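Local coordinates for extracellular solute-binding protein, family 1 (Bifidobacterium longum subsp. infantis ATCC 15697, PDB 3OMB) that probably captures an extracellular solute, perhaps a carbohydrate, for uptake by an ABC transporter, and holds a magnesium ion in one of its lobes, at residues K171-K176 against Q198-N203; D207-N212 against A303-V308. All coordinates share one frame; numbering follows the deposited sequence.

Interaction 1: K171-K176 against Q198-N203; sequences KAWLDK and QDPNGN. With MG (magnesium ion), chain B.
Trp173 and Lys176 of helix 171-177 lie against Pro200, the second residue of an acidic, asparagine-rich metal loop whose alternate ligands up to Asp207 are spaced as in an EF-hand. The loop begins at Asp199, where OD1 binds the magnesium ion at 2.1 Å and OD2 accepts from the backbone of Gly204. Asp199 also starts a type I turn, closed by Gly202 N bonding to Asp199 O at 2.9 Å.

Pro200 makes the main apolar contact. Its CB sits 3.7 Å from the centroid of the five-membered ring of Trp173, only 20° off the normal, which defines a CH-pi contact over the face. Pro200 CG continues across the same indole, 3.5 Å from Trp173 CD2. The indole is brought there by a chi1 of -76°, with CG anti to the carbonyl carbon. The methylenes CD and CE of Lys176 lie against the carbonyl oxygen, CD 3.1 Å from Pro200 O.

Asn201 follows beside the indole, CB 3.9 Å from Trp173 NE1 and the amide plane nearly perpendicular to the ring. Its OD1 binds the magnesium, while ND2 probably hydrogen-bonds the backbone oxygen of Ala303. Gly202, at positive phi, carries the chain out of the turn. At Asn203, OD1 reaches the magnesium at 2.4 Å, and its backbone N donates to Asn201 OD1 in an Asx turn, 3.3 Å with 161° at the hydrogen.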
loop_
_atom_site.group_PDB
_atom_site.type_symbol
_atom_site.label_atom_id
_atom_site.label_comp_id
_atom_site.label_asym_id
_atom_site.label_seq_id
_atom_site.Cartn_x
_atom_site.Cartn_y
_atom_site.Cartn_z
ATOM N N LYS A 171 2.846 24.493 6.936
ATOM C CA LYS A 171 2.122 25.691 6.540
ATOM C C LYS A 171 2.283 26.871 7.535
ATOM O O LYS A 171 2.362 28.020 7.126
ATOM C CB LYS A 171 0.650 25.285 6.369
ATOM C CG LYS A 171 -0.358 26.361 5.998
ATOM C CD LYS A 171 -0.071 27.048 4.685
ATOM C CE LYS A 171 -1.235 28.012 4.374
ATOM N NZ LYS A 171 -0.944 28.746 3.151
ATOM N N ALA A 172 2.376 26.596 8.835
ATOM C CA ALA A 172 2.672 27.670 9.800
ATOM C C ALA A 172 4.021 28.304 9.536
ATOM O O ALA A 172 4.166 29.510 9.691
ATOM C CB ALA A 172 2.591 27.171 11.266
ATOM N N TRP A 173 5.008 27.491 9.142
ATOM C CA TRP A 173 6.343 28.010 8.837
ATOM C C TRP A 173 6.275 28.884 7.609
ATOM O O TRP A 173 6.923 29.919 7.564
ATOM C CB TRP A 173 7.348 26.890 8.580
ATOM C CG TRP A 173 7.832 26.161 9.813
ATOM C CD1 TRP A 173 7.386 26.314 11.102
ATOM C CD2 TRP A 173 8.835 25.151 9.848
ATOM N NE1 TRP A 173 8.068 25.472 11.934
ATOM C CE2 TRP A 173 8.966 24.742 11.194
ATOM C CE3 TRP A 173 9.650 24.554 8.867
ATOM C CZ2 TRP A 173 9.878 23.752 11.592
ATOM C CZ3 TRP A 173 10.555 23.577 9.250
ATOM C CH2 TRP A 173 10.661 23.175 10.607
ATOM N N LEU A 174 5.530 28.444 6.596
ATOM C CA LEU A 174 5.368 29.255 5.389
ATOM C C LEU A 174 4.749 30.616 5.744
ATOM O O LEU A 174 5.289 31.680 5.366
ATOM C CB LEU A 174 4.520 28.533 4.352
ATOM C CG LEU A 174 5.083 27.267 3.692
ATOM C CD1 LEU A 174 3.952 26.533 2.945
ATOM C CD2 LEU A 174 6.267 27.600 2.721
ATOM N N ASP A 175 3.647 30.580 6.495
ATOM C CA ASP A 175 2.965 31.807 6.956
ATOM C C ASP A 175 3.893 32.721 7.740
ATOM O O ASP A 175 4.054 33.882 7.393
ATOM C CB ASP A 175 1.708 31.471 7.773
ATOM C CG ASP A 175 0.558 30.999 6.892
ATOM O OD1 ASP A 175 0.712 31.064 5.649
ATOM O OD2 ASP A 175 -0.496 30.565 7.417
ATOM N N LYS A 176 4.522 32.179 8.775
ATOM C CA LYS A 176 5.498 32.911 9.577
ATOM C C LYS A 176 6.586 33.609 8.739
ATOM O O LYS A 176 6.995 34.709 9.060
ATOM C CB LYS A 176 6.161 31.975 10.591
ATOM C CG LYS A 176 7.012 32.700 11.645
ATOM C CD LYS A 176 7.354 31.782 12.831
ATOM C CE LYS A 176 8.446 32.392 13.744
ATOM N NZ LYS A 176 7.853 33.387 14.679
ATOM N N GLN A 198 16.137 30.694 8.559
ATOM C CA GLN A 198 15.316 31.751 9.173
ATOM C C GLN A 198 14.580 31.337 10.447
ATOM O O GLN A 198 13.637 32.000 10.874
ATOM C CB GLN A 198 14.370 32.340 8.126
ATOM C CG GLN A 198 15.105 33.167 7.032
ATOM C CD GLN A 198 14.160 33.599 5.918
ATOM O OE1 GLN A 198 12.974 33.846 6.151
ATOM N NE2 GLN A 198 14.676 33.662 4.688
ATOM N N ASP A 199 15.028 30.243 11.061
ATOM C CA ASP A 199 14.474 29.797 12.336
ATOM C C ASP A 199 12.920 29.846 12.459
ATOM O O ASP A 199 12.390 30.468 13.394
ATOM C CB ASP A 199 15.138 30.584 13.496
ATOM C CG ASP A 199 14.761 30.024 14.863
ATOM O OD1 ASP A 199 14.655 28.772 15.030
ATOM O OD2 ASP A 199 14.566 30.843 15.767
ATOM N N PRO A 200 12.182 29.174 11.546
ATOM C CA PRO A 200 10.718 29.332 11.587
ATOM C C PRO A 200 10.019 28.745 12.804
ATOM O O PRO A 200 8.887 29.150 13.081
ATOM C CB PRO A 200 10.231 28.631 10.286
ATOM C CG PRO A 200 11.307 27.674 9.935
ATOM C CD PRO A 200 12.611 28.377 10.381
ATOM N N ASN A 201 10.663 27.830 13.545
ATOM C CA ASN A 201 10.080 27.369 14.820
ATOM C C ASN A 201 10.401 28.307 16.013
ATOM O O ASN A 201 10.024 28.044 17.160
ATOM C CB ASN A 201 10.374 25.877 15.105
ATOM C CG ASN A 201 11.829 25.604 15.523
ATOM O OD1 ASN A 201 12.588 26.512 15.884
ATOM N ND2 ASN A 201 12.211 24.340 15.477
ATOM N N GLY A 202 11.068 29.415 15.717
ATOM C CA GLY A 202 11.327 30.473 16.702
ATOM C C GLY A 202 12.218 30.176 17.912
ATOM O O GLY A 202 12.297 30.990 18.807
ATOM N N ASN A 203 12.897 29.037 17.982
ATOM C CA ASN A 203 13.610 28.730 19.237
ATOM C C ASN A 203 15.046 29.235 19.279
ATOM O O ASN A 203 15.760 29.052 20.283
ATOM C CB ASN A 203 13.513 27.244 19.611
ATOM C CG ASN A 203 14.200 26.309 18.594
ATOM O OD1 ASN A 203 14.884 26.744 17.645
ATOM N ND2 ASN A 203 14.019 25.009 18.805
HETATM MG MG MG B . 14.830 26.666 15.204
#

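Interaction 2: D207-N212 against A303-V308; sequences DEIPMN and AKTGVV. With MG (magnesium ion), chain B.
The torsions of Asp207 and Lys304 bring the two side chains together: Asp207 has CG set between its backbone N and carbonyl carbon (chi1 61°), while the Lys304 chain bends at chi2 (-74°) and again at chi4 (-74°). Crossing at about a right angle, they put Lys304 CE 3.3 Å from Asp207 OD2, and NZ within a long salt bridge of the same oxygen at 3.6 Å. This pair stands at the metal end of a parallel beta pairing, in which 209-211 forms an outermost strand of a mixed four-stranded sheet beside 305-310.

The two carboxylates before the strand divide their work. Asp207 OD1 binds the magnesium at 2.2 Å, while OD2 lies on the lysine side and has a further hydrogen bond elsewhere. Glu208 presents both oxygens to the ion, OE2 being nearer than OE1. With an alanine in place of Lys304, OD2 of Asp207 would probably lose its cationic neighbour and the methylenes packed on it, keeping its other hydrogen bond but with more freedom for the carboxylate to shift.

Along the strands, Ile209 N donates to Lys304 O at 2.7 Å and Gly306 N to Ile209 O at 3.0 Å. Both chains then turn a corner, at Pro210 and at Gly306; a CB on Gly306 would fall 2.5 Å from Pro210 O, a clash. On the far side of the bend the selenomethionine Met211 lays CG against Val307 CB at 3.9 Å, facing Leu192 of helix 185-197. The pairing finishes with the hydrogen bond from Asn212 N to Val307 O, 2.9 Å.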
loop_
_atom_site.group_PDB
_atom_site.type_symbol
_atom_site.label_atom_id
_atom_site.label_comp_id
_atom_site.label_asym_id
_atom_site.label_seq_id
_atom_site.Cartn_x
_atom_site.Cartn_y
_atom_site.Cartn_z
ATOM N N ASP A 207 17.904 24.143 14.205
ATOM C CA ASP A 207 17.496 22.775 14.388
ATOM C C ASP A 207 16.517 22.285 13.309
ATOM O O ASP A 207 16.246 21.101 13.237
ATOM C CB ASP A 207 16.847 22.590 15.781
ATOM C CG ASP A 207 15.590 23.452 15.998
ATOM O OD1 ASP A 207 15.379 24.499 15.341
ATOM O OD2 ASP A 207 14.797 23.096 16.890
ATOM N N GLU A 208 15.961 23.192 12.510
ATOM C CA GLU A 208 15.009 22.813 11.454
ATOM C C GLU A 208 15.654 21.849 10.440
ATOM O O GLU A 208 16.749 22.121 9.929
ATOM C CB GLU A 208 14.506 24.051 10.714
ATOM C CG GLU A 208 13.565 24.980 11.473
ATOM C CD GLU A 208 14.230 25.863 12.537
ATOM O OE1 GLU A 208 15.476 25.951 12.654
ATOM O OE2 GLU A 208 13.479 26.503 13.277
ATOM N N ILE A 209 14.978 20.727 10.167
ATOM C CA ILE A 209 15.316 19.842 9.050
ATOM C C ILE A 209 14.405 20.286 7.911
ATOM O O ILE A 209 13.202 20.017 7.968
ATOM C CB ILE A 209 14.997 18.373 9.398
ATOM C CG1 ILE A 209 15.911 17.880 10.511
ATOM C CG2 ILE A 209 15.135 17.469 8.160
ATOM C CD1 ILE A 209 15.448 16.579 11.159
ATOM N N PRO A 210 14.952 20.987 6.887
ATOM C CA PRO A 210 14.011 21.564 5.904
ATOM C C PRO A 210 13.132 20.499 5.237
ATOM O O PRO A 210 11.904 20.645 5.184
ATOM C CB PRO A 210 14.937 22.262 4.903
ATOM C CG PRO A 210 16.081 22.679 5.735
ATOM C CD PRO A 210 16.327 21.469 6.639
HETATM N N MSE A 211 13.757 19.430 4.753
HETATM C CA MSE A 211 13.002 18.329 4.176
HETATM C C MSE A 211 13.631 17.044 4.686
HETATM O O MSE A 211 14.870 16.935 4.762
HETATM C CB MSE A 211 13.010 18.395 2.650
HETATM C CG MSE A 211 12.289 17.232 1.990
HETATM SE SE MSE A 211 12.361 17.438 0.047
HETATM C CE MSE A 211 11.212 15.905 -0.449
ATOM N N ASN A 212 12.789 16.096 5.086
ATOM C CA ASN A 212 13.306 14.799 5.525
ATOM C C ASN A 212 12.833 13.705 4.582
ATOM O O ASN A 212 11.701 13.728 4.112
ATOM C CB ASN A 212 12.943 14.499 7.003
ATOM C CG ASN A 212 13.960 13.593 7.677
ATOM O OD1 ASN A 212 14.954 13.189 7.067
ATOM N ND2 ASN A 212 13.718 13.262 8.929
ATOM N N ALA A 303 8.024 21.858 16.393
ATOM C CA ALA A 303 8.138 21.216 15.096
ATOM C C ALA A 303 9.578 21.300 14.610
ATOM O O ALA A 303 10.239 22.330 14.785
ATOM C CB ALA A 303 7.201 21.871 14.096
ATOM N N LYS A 304 10.058 20.223 13.998
ATOM C CA LYS A 304 11.441 20.177 13.508
ATOM C C LYS A 304 11.560 20.092 11.974
ATOM O O LYS A 304 12.552 20.541 11.394
ATOM C CB LYS A 304 12.199 19.004 14.156
ATOM C CG LYS A 304 12.377 19.113 15.686
ATOM C CD LYS A 304 13.415 20.156 16.062
ATOM C CE LYS A 304 13.841 20.037 17.532
ATOM N NZ LYS A 304 12.828 20.535 18.513
ATOM N N THR A 305 10.548 19.539 11.319
ATOM C CA THR A 305 10.676 19.166 9.914
ATOM C C THR A 305 9.722 19.949 9.027
ATOM O O THR A 305 8.530 20.047 9.318
ATOM C CB THR A 305 10.409 17.671 9.736
ATOM O OG1 THR A 305 11.359 16.944 10.517
ATOM C CG2 THR A 305 10.515 17.243 8.262
ATOM N N GLY A 306 10.245 20.486 7.931
ATOM C CA GLY A 306 9.451 21.352 7.052
ATOM C C GLY A 306 8.590 20.587 6.083
ATOM O O GLY A 306 7.417 20.932 5.912
ATOM N N VAL A 307 9.167 19.552 5.463
ATOM C CA VAL A 307 8.561 18.809 4.328
ATOM C C VAL A 307 8.892 17.317 4.492
ATOM O O VAL A 307 10.058 16.968 4.760
ATOM C CB VAL A 307 9.131 19.281 2.937
ATOM C CG1 VAL A 307 8.595 18.417 1.767
ATOM C CG2 VAL A 307 8.830 20.746 2.664
ATOM N N VAL A 308 7.880 16.453 4.340
ATOM C CA VAL A 308 8.071 15.002 4.244
ATOM C C VAL A 308 7.029 14.428 3.289
ATOM O O VAL A 308 6.007 15.072 3.018
ATOM C CB VAL A 308 7.860 14.240 5.603
ATOM C CG1 VAL A 308 8.860 14.661 6.622
ATOM C CG2 VAL A 308 6.398 14.424 6.152
HETATM MG MG MG B . 14.830 26.666 15.204
#

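Overall arrangement
Following the chain from the N terminus, the first of the four segments is on helix 171-177, and interaction 1 closes a loop of 21 residues, largely helix 185-197, by bringing residues 198-203 back onto it. Only then does interaction 2 open, spanning 90 residues before strand 305-310 pairs with 209-211; the two closures are in series, neither nested nor crossed. Their centres lie 11 Å apart, joined by the magnesium ion, whose ligands are split between them and completed by the backbone oxygen of Gln205. Direct contacts also join them: Trp173 CZ3 packs on Gly306 CA at 3.3 Å, and Asn201 ND2 probably hydrogen-bonds Ala303 O. Helix, metal loop and sheet edge are thus tied together.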